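Local coordinates for protein NADPH-ferredoxin reductase FprA (Mycobacterium tuberculosis, PDB 1LQT) that uses FAD to pass electrons between NADPH and ferredoxin, and may in this way supply cytochrome P450 systems, at residues Pro202-Ala216 / Val241-Tyr255. Residues are numbered along the deposited sequence; the frame is centred on the assembly and turned at random.
Sequences PLQAAFTTLELRELA and VGKVCKQNIKVLRGY. With ODP (4-oxo-nicotinamide-adenine dinucleotide phosphate), chain I.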
loop_
_atom_site.group_PDB
_atom_site.type_symbol
_atom_site.label_atom_id
_atom_site.label_comp_id
_atom_site.label_asym_id
_atom_site.label_seq_id
_atom_site.Cartn_x
_atom_site.Cartn_y
_atom_site.Cartn_z
ATOM N N PRO A 202 3.043 18.592 -14.454
ATOM C CA PRO A 202 3.988 17.489 -14.617
ATOM C C PRO A 202 5.199 17.565 -13.683
ATOM O O PRO A 202 5.678 16.508 -13.263
ATOM C CB PRO A 202 4.390 17.609 -16.094
ATOM C CG PRO A 202 3.237 18.272 -16.738
ATOM C CD PRO A 202 2.742 19.252 -15.736
ATOM N N LEU A 203 5.680 18.770 -13.379
ATOM C CA LEU A 203 6.850 18.857 -12.524
ATOM C C LEU A 203 6.545 18.467 -11.089
ATOM O O LEU A 203 7.476 18.193 -10.324
ATOM C CB LEU A 203 7.478 20.251 -12.533
ATOM C CG LEU A 203 7.904 20.836 -13.869
ATOM C CD1 LEU A 203 8.739 22.074 -13.660
ATOM C CD2 LEU A 203 8.676 19.794 -14.640
ATOM N N GLN A 204 5.286 18.534 -10.700
ATOM C CA GLN A 204 4.864 18.173 -9.351
ATOM C C GLN A 204 4.425 16.715 -9.243
ATOM O O GLN A 204 4.035 16.265 -8.184
ATOM C CB GLN A 204 3.742 19.101 -8.900
ATOM C CG GLN A 204 4.185 20.520 -8.701
ATOM C CD GLN A 204 4.295 21.313 -9.990
ATOM O OE1 GLN A 204 3.487 21.148 -10.906
ATOM N NE2 GLN A 204 5.310 22.174 -10.050
ATOM N N ALA A 205 4.463 15.981 -10.345
ATOM C CA ALA A 205 3.982 14.605 -10.330
ATOM C C ALA A 205 4.833 13.769 -9.374
ATOM O O ALA A 205 6.048 13.966 -9.236
ATOM C CB ALA A 205 4.024 14.003 -11.689
ATOM N N ALA A 206 4.184 12.809 -8.718
ATOM C CA ALA A 206 4.843 11.891 -7.792
ATOM C C ALA A 206 5.269 10.585 -8.479
ATOM O O ALA A 206 5.867 9.713 -7.854
ATOM C CB ALA A 206 3.975 11.621 -6.569
ATOM N N PHE A 207 4.984 10.435 -9.760
ATOM C CA PHE A 207 5.424 9.290 -10.533
ATOM C C PHE A 207 6.917 9.173 -10.515
ATOM O O PHE A 207 7.643 10.171 -10.431
ATOM C CB PHE A 207 5.109 9.509 -12.034
ATOM C CG PHE A 207 3.658 9.782 -12.347
ATOM C CD1 PHE A 207 2.636 8.986 -11.846
ATOM C CD2 PHE A 207 3.311 10.804 -13.215
ATOM C CE1 PHE A 207 1.336 9.240 -12.178
ATOM C CE2 PHE A 207 2.012 11.076 -13.532
ATOM C CZ PHE A 207 1.028 10.304 -13.007
ATOM N N THR A 208 7.386 7.944 -10.700
ATOM C CA THR A 208 8.803 7.715 -10.932
ATOM C C THR A 208 9.016 7.166 -12.349
ATOM O O THR A 208 8.091 6.777 -13.039
ATOM C CB THR A 208 9.470 6.890 -9.819
ATOM O OG1 THR A 208 8.723 5.698 -9.578
ATOM C CG2 THR A 208 9.473 7.695 -8.518
ATOM N N THR A 209 10.275 7.181 -12.778
ATOM C CA THR A 209 10.534 7.118 -14.206
ATOM C C THR A 209 10.319 5.773 -14.856
ATOM O O THR A 209 9.719 5.682 -15.918
ATOM C CB THR A 209 11.944 7.614 -14.486
ATOM O OG1 THR A 209 12.206 8.849 -13.785
ATOM C CG2 THR A 209 12.132 7.884 -15.975
ATOM N N LEU A 210 10.800 4.703 -14.227
ATOM C CA LEU A 210 10.615 3.383 -14.798
ATOM C C LEU A 210 9.147 3.078 -15.006
ATOM O O LEU A 210 8.730 2.539 -16.032
ATOM C CB LEU A 210 11.286 2.336 -13.924
ATOM C CG LEU A 210 11.043 0.898 -14.370
ATOM C CD1 LEU A 210 11.648 0.610 -15.716
ATOM C CD2 LEU A 210 11.625 -0.030 -13.320
ATOM N N GLU A 211 8.341 3.475 -14.037
ATOM C CA GLU A 211 6.922 3.233 -14.089
ATOM C C GLU A 211 6.276 3.998 -15.243
ATOM O O GLU A 211 5.371 3.502 -15.899
ATOM C CB GLU A 211 6.318 3.568 -12.735
ATOM C CG GLU A 211 6.815 2.582 -11.664
ATOM C CD GLU A 211 8.309 2.681 -11.235
ATOM O OE1 GLU A 211 8.955 3.785 -11.348
ATOM O OE2 GLU A 211 8.884 1.622 -10.777
ATOM N N LEU A 212 6.731 5.222 -15.503
ATOM C CA LEU A 212 6.251 5.931 -16.686
ATOM C C LEU A 212 6.722 5.262 -17.971
ATOM O O LEU A 212 5.962 5.166 -18.926
ATOM C CB LEU A 212 6.719 7.375 -16.657
ATOM C CG LEU A 212 6.020 8.308 -15.667
ATOM C CD1 LEU A 212 6.734 9.645 -15.646
ATOM C CD2 LEU A 212 4.547 8.449 -16.062
ATOM N N ARG A 213 7.956 4.793 -17.999
ATOM C CA ARG A 213 8.499 4.144 -19.197
ATOM C C ARG A 213 7.758 2.879 -19.559
ATOM O O ARG A 213 7.562 2.592 -20.745
ATOM C CB ARG A 213 9.977 3.835 -19.030
ATOM C CG ARG A 213 10.905 5.002 -19.039
ATOM C CD ARG A 213 12.391 4.562 -19.062
ATOM N NE ARG A 213 13.295 5.662 -18.788
ATOM C CZ ARG A 213 13.698 6.528 -19.680
ATOM N NH1 ARG A 213 13.275 6.438 -20.941
ATOM N NH2 ARG A 213 14.526 7.500 -19.305
ATOM N N GLU A 214 7.388 2.120 -18.533
ATOM C CA GLU A 214 6.706 0.836 -18.730
ATOM C C GLU A 214 5.408 0.935 -19.490
ATOM O O GLU A 214 4.981 -0.036 -20.098
ATOM C CB GLU A 214 6.317 0.184 -17.381
ATOM C CG GLU A 214 7.418 -0.229 -16.485
ATOM C CD GLU A 214 6.908 -0.834 -15.196
ATOM O OE1 GLU A 214 5.718 -0.596 -14.730
ATOM O OE2 GLU A 214 7.747 -1.515 -14.610
ATOM N N LEU A 215 4.776 2.105 -19.469
ATOM C CA LEU A 215 3.507 2.275 -20.140
ATOM C C LEU A 215 3.639 2.033 -21.652
ATOM O O LEU A 215 2.660 1.645 -22.288
ATOM C CB LEU A 215 2.949 3.670 -19.867
ATOM C CG LEU A 215 2.825 4.056 -18.381
ATOM C CD1 LEU A 215 2.392 5.477 -18.241
ATOM C CD2 LEU A 215 1.899 3.110 -17.645
ATOM N N ALA A 216 4.820 2.290 -22.196
ATOM C CA ALA A 216 5.078 2.123 -23.626
ATOM C C ALA A 216 4.964 0.680 -24.059
ATOM O O ALA A 216 4.823 0.395 -25.249
ATOM C CB ALA A 216 6.456 2.647 -23.972
ATOM N N VAL A 241 13.851 20.690 -9.955
ATOM C CA VAL A 241 13.097 19.865 -9.043
ATOM C C VAL A 241 13.964 18.693 -8.612
ATOM O O VAL A 241 14.101 18.424 -7.411
ATOM C CB VAL A 241 11.795 19.353 -9.678
ATOM C CG1 VAL A 241 11.161 18.295 -8.794
ATOM C CG2 VAL A 241 10.842 20.496 -9.936
ATOM N N GLY A 242 14.584 18.015 -9.564
ATOM C CA GLY A 242 15.485 16.924 -9.242
ATOM C C GLY A 242 15.709 16.001 -10.415
ATOM O O GLY A 242 15.135 16.162 -11.490
ATOM N N LYS A 243 16.555 15.003 -10.189
ATOM C CA LYS A 243 16.917 14.051 -11.247
ATOM C C LYS A 243 15.760 13.220 -11.741
ATOM O O LYS A 243 15.646 12.974 -12.937
ATOM C CB LYS A 243 18.071 13.138 -10.805
ATOM C CG LYS A 243 19.390 13.879 -10.631
ATOM C CD LYS A 243 20.521 12.972 -10.097
ATOM C CE LYS A 243 21.880 13.681 -10.147
ATOM N NZ LYS A 243 23.032 12.811 -9.689
ATOM N N VAL A 244 14.920 12.747 -10.837
ATOM C CA VAL A 244 13.774 11.938 -11.243
ATOM C C VAL A 244 12.854 12.773 -12.111
ATOM O O VAL A 244 12.388 12.310 -13.138
ATOM C CB VAL A 244 13.048 11.377 -10.025
ATOM C CG1 VAL A 244 11.739 10.709 -10.440
ATOM C CG2 VAL A 244 13.980 10.377 -9.317
ATOM N N CYS A 245 12.594 13.996 -11.688
ATOM C CA CYS A 245 11.713 14.878 -12.440
ATOM C C CYS A 245 12.277 15.115 -13.848
ATOM O O CYS A 245 11.563 15.025 -14.838
ATOM C CB CYS A 245 11.548 16.180 -11.690
ATOM S SG CYS A 245 10.475 17.356 -12.544
ATOM N N LYS A 246 13.564 15.382 -13.918
ATOM C CA LYS A 246 14.199 15.550 -15.213
ATOM C C LYS A 246 13.932 14.378 -16.145
ATOM O O LYS A 246 13.550 14.548 -17.316
ATOM C CB LYS A 246 15.707 15.714 -14.999
ATOM C CG LYS A 246 16.557 15.706 -16.270
ATOM C CD LYS A 246 18.042 15.995 -15.978
ATOM C CE LYS A 246 18.845 16.093 -17.279
ATOM N NZ LYS A 246 18.380 17.255 -18.109
ATOM N N GLN A 247 14.131 13.171 -15.617
ATOM C CA GLN A 247 13.928 11.972 -16.408
ATOM C C GLN A 247 12.455 11.793 -16.757
ATOM O O GLN A 247 12.114 11.405 -17.865
ATOM C CB GLN A 247 14.509 10.726 -15.722
ATOM C CG GLN A 247 16.000 10.800 -15.482
ATOM C CD GLN A 247 16.782 11.022 -16.752
ATOM O OE1 GLN A 247 16.540 10.361 -17.761
ATOM N NE2 GLN A 247 17.742 11.941 -16.702
ATOM N N ASN A 248 11.581 12.058 -15.802
ATOM C CA ASN A 248 10.158 11.937 -16.042
ATOM C C ASN A 248 9.734 12.825 -17.212
ATOM O O ASN A 248 8.951 12.396 -18.052
ATOM C CB ASN A 248 9.354 12.373 -14.830
ATOM C CG ASN A 248 9.312 11.378 -13.708
ATOM O OD1 ASN A 248 9.815 10.259 -13.801
ATOM N ND2 ASN A 248 8.678 11.799 -12.624
ATOM N N ILE A 249 10.193 14.074 -17.224
ATOM C CA ILE A 249 9.732 14.997 -18.249
ATOM C C ILE A 249 10.239 14.536 -19.615
ATOM O O ILE A 249 9.523 14.653 -20.601
ATOM C CB ILE A 249 10.120 16.442 -17.903
ATOM C CG1 ILE A 249 9.416 16.915 -16.633
ATOM C CG2 ILE A 249 9.815 17.403 -19.053
ATOM C CD1 ILE A 249 7.941 16.661 -16.549
ATOM N N LYS A 250 11.445 13.977 -19.684
ATOM C CA LYS A 250 11.931 13.441 -20.960
ATOM C C LYS A 250 10.988 12.357 -21.473
ATOM O O LYS A 250 10.647 12.294 -22.644
ATOM C CB LYS A 250 13.349 12.876 -20.799
ATOM C CG LYS A 250 14.431 13.915 -20.603
ATOM C CD LYS A 250 15.789 13.269 -20.277
ATOM C CE LYS A 250 16.871 14.301 -19.897
ATOM N NZ LYS A 250 18.198 13.631 -19.610
ATOM N N VAL A 251 10.549 11.494 -20.568
ATOM C CA VAL A 251 9.637 10.419 -20.931
ATOM C C VAL A 251 8.275 10.967 -21.375
ATOM O O VAL A 251 7.722 10.550 -22.387
ATOM C CB VAL A 251 9.503 9.426 -19.787
ATOM C CG1 VAL A 251 8.407 8.429 -20.066
ATOM C CG2 VAL A 251 10.841 8.721 -19.540
ATOM N N LEU A 252 7.756 11.942 -20.640
ATOM C CA LEU A 252 6.479 12.530 -21.002
ATOM C C LEU A 252 6.546 13.228 -22.366
ATOM O O LEU A 252 5.614 13.145 -23.137
ATOM C CB LEU A 252 5.994 13.510 -19.933
ATOM C CG LEU A 252 5.694 12.903 -18.564
ATOM C CD1 LEU A 252 5.212 14.012 -17.659
ATOM C CD2 LEU A 252 4.680 11.762 -18.595
ATOM N N ARG A 253 7.637 13.950 -22.625
ATOM C CA ARG A 253 7.800 14.564 -23.933
ATOM C C ARG A 253 7.776 13.499 -25.026
ATOM O O ARG A 253 7.200 13.715 -26.098
ATOM C CB ARG A 253 9.103 15.354 -24.020
ATOM C CG ARG A 253 9.193 16.598 -23.143
ATOM C CD ARG A 253 10.337 17.498 -23.546
ATOM N NE ARG A 253 10.624 18.540 -22.578
ATOM C CZ ARG A 253 9.897 19.625 -22.414
ATOM N NH1 ARG A 253 8.824 19.814 -23.154
ATOM N NH2 ARG A 253 10.270 20.524 -21.513
ATOM N N GLY A 254 8.424 12.364 -24.776
ATOM C CA GLY A 254 8.415 11.296 -25.749
ATOM C C GLY A 254 7.001 10.838 -26.057
ATOM O O GLY A 254 6.648 10.605 -27.200
ATOM N N TYR A 255 6.184 10.684 -25.035
ATOM C CA TYR A 255 4.795 10.282 -25.285
ATOM C C TYR A 255 4.013 11.355 -26.034
ATOM O O TYR A 255 3.243 11.025 -26.951
ATOM C CB TYR A 255 4.066 9.960 -23.975
ATOM C CG TYR A 255 4.548 8.689 -23.308
ATOM C CD1 TYR A 255 4.621 7.500 -24.019
ATOM C CD2 TYR A 255 4.818 8.647 -21.980
ATOM C CE1 TYR A 255 5.055 6.339 -23.414
ATOM C CE2 TYR A 255 5.258 7.477 -21.366
ATOM C CZ TYR A 255 5.393 6.343 -22.103
ATOM O OH TYR A 255 5.841 5.165 -21.552
HETATM O O1X ODP I . -0.626 17.693 -5.703
HETATM P P2B ODP I . -0.127 16.468 -5.000
HETATM O O2X ODP I . 1.344 16.181 -5.223
HETATM O O3X ODP I . -0.479 16.443 -3.521
HETATM O O2B ODP I . -0.953 15.284 -5.718
HETATM C C2B ODP I . -1.102 13.991 -5.138
HETATM C C3B ODP I . -0.273 12.901 -5.776
HETATM O O3B ODP I . -0.240 13.070 -7.185
HETATM C C1B ODP I . -2.483 13.503 -5.384
HETATM N N9A ODP I . -3.543 14.116 -4.623
HETATM C C8A ODP I . -3.686 14.183 -3.260
HETATM N N7A ODP I . -4.819 14.764 -2.912
HETATM C C5A ODP I . -5.458 15.094 -4.083
HETATM C C4A ODP I . -4.652 14.695 -5.152
HETATM N N3A ODP I . -4.966 14.842 -6.464
HETATM C C2A ODP I . -6.150 15.443 -6.677
HETATM N N1A ODP I . -7.005 15.852 -5.699
HETATM C C6A ODP I . -6.666 15.681 -4.386
HETATM N N6A ODP I . -7.572 16.040 -3.467
HETATM O O4B ODP I . -2.403 12.129 -5.054
HETATM C C4B ODP I . -1.108 11.660 -5.458
HETATM C C5B ODP I . -0.528 10.816 -4.362
HETATM O O5B ODP I . 0.652 10.225 -4.854
HETATM P PA ODP I . 1.631 9.475 -3.841
HETATM O O1A ODP I . 2.810 9.057 -4.596
HETATM O O2A ODP I . 1.837 10.268 -2.612
HETATM O O3 ODP I . 0.742 8.232 -3.376
HETATM P PN ODP I . 0.399 6.798 -4.066
HETATM O O1N ODP I . 0.258 6.932 -5.532
HETATM O O2N ODP I . -0.719 6.286 -3.246
HETATM O O5D ODP I . 1.712 5.961 -3.818
HETATM C C5D ODP I . 2.093 5.652 -2.452
HETATM C C4D ODP I . 3.563 5.291 -2.436
HETATM O O4D ODP I . 3.800 3.992 -2.966
HETATM C C1D ODP I . 4.783 4.078 -4.000
HETATM C C2D ODP I . 4.738 5.477 -4.450
HETATM O O2D ODP I . 5.779 5.874 -5.268
HETATM C C3D ODP I . 4.418 6.265 -3.236
HETATM O O3D ODP I . 5.626 6.542 -2.558
HETATM N N1N ODP I . 4.676 3.013 -4.934
HETATM C C2N ODP I . 5.835 2.677 -5.670
HETATM C C3N ODP I . 5.684 1.970 -6.816
HETATM C C7N ODP I . 7.007 1.703 -7.548
HETATM N N7N ODP I . 6.905 1.038 -8.669
HETATM O O7N ODP I . 8.059 2.151 -7.039
HETATM C C4N ODP I . 4.444 1.579 -7.343
HETATM O O99 ODP I . 4.299 0.974 -8.449
HETATM C C5N ODP I . 3.256 1.963 -6.569
HETATM C C6N ODP I . 3.403 2.700 -5.373
HETATM O O HOH W 1 7.823 14.607 -12.652
#
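The Asn248 amide ties the loop carbonyl of Phe207 to Thr209, the first residue of helix 209-214. Asn248 ND2 donates to Phe207 O (2.9 Å, N-H...O 156°), which lies near the amide plane although ND2 stands above the carbonyl plane; ND2 also donates to a water bound to Pro202 O. Thr209 OG1 donates to Asn248 OD1 (2.8 Å). Asparagine suits this buried place because one short side chain both donates and accepts, fixing the amide's rotation. Thr209, a knob among Val244, Gln247, Asn248 and Val251, offers hydroxyl and methyl on one branched carbon: chi1 of -47° sets CG2 against Gln247 CB and Val251 CG2. Tyr255 is long enough for its OH to reach Leu212 O edge-on, donating at 2.6 Å.

Beside the 3-10 turn, Leu203 CD2 wedges against Cys245 SG (3.7 Å) and Ile249; between the helices, Leu212 CB rests on Val251 CG1. Separately, Val251 CG2 lies over the centre of one Arg213 guanidinium face.

In the nucleotide pocket, Glu211 OE2 accepts a hydrogen bond from ODP N7N (2.9 Å). The nearly parallel helices (10°) flank the Rossmann-type NADP-binding domain's parallel sheet, its edge strand 221-224 against Leu215 and Tyr255, with helix 235-241 against Leu203 and helix 157-167 against Phe207.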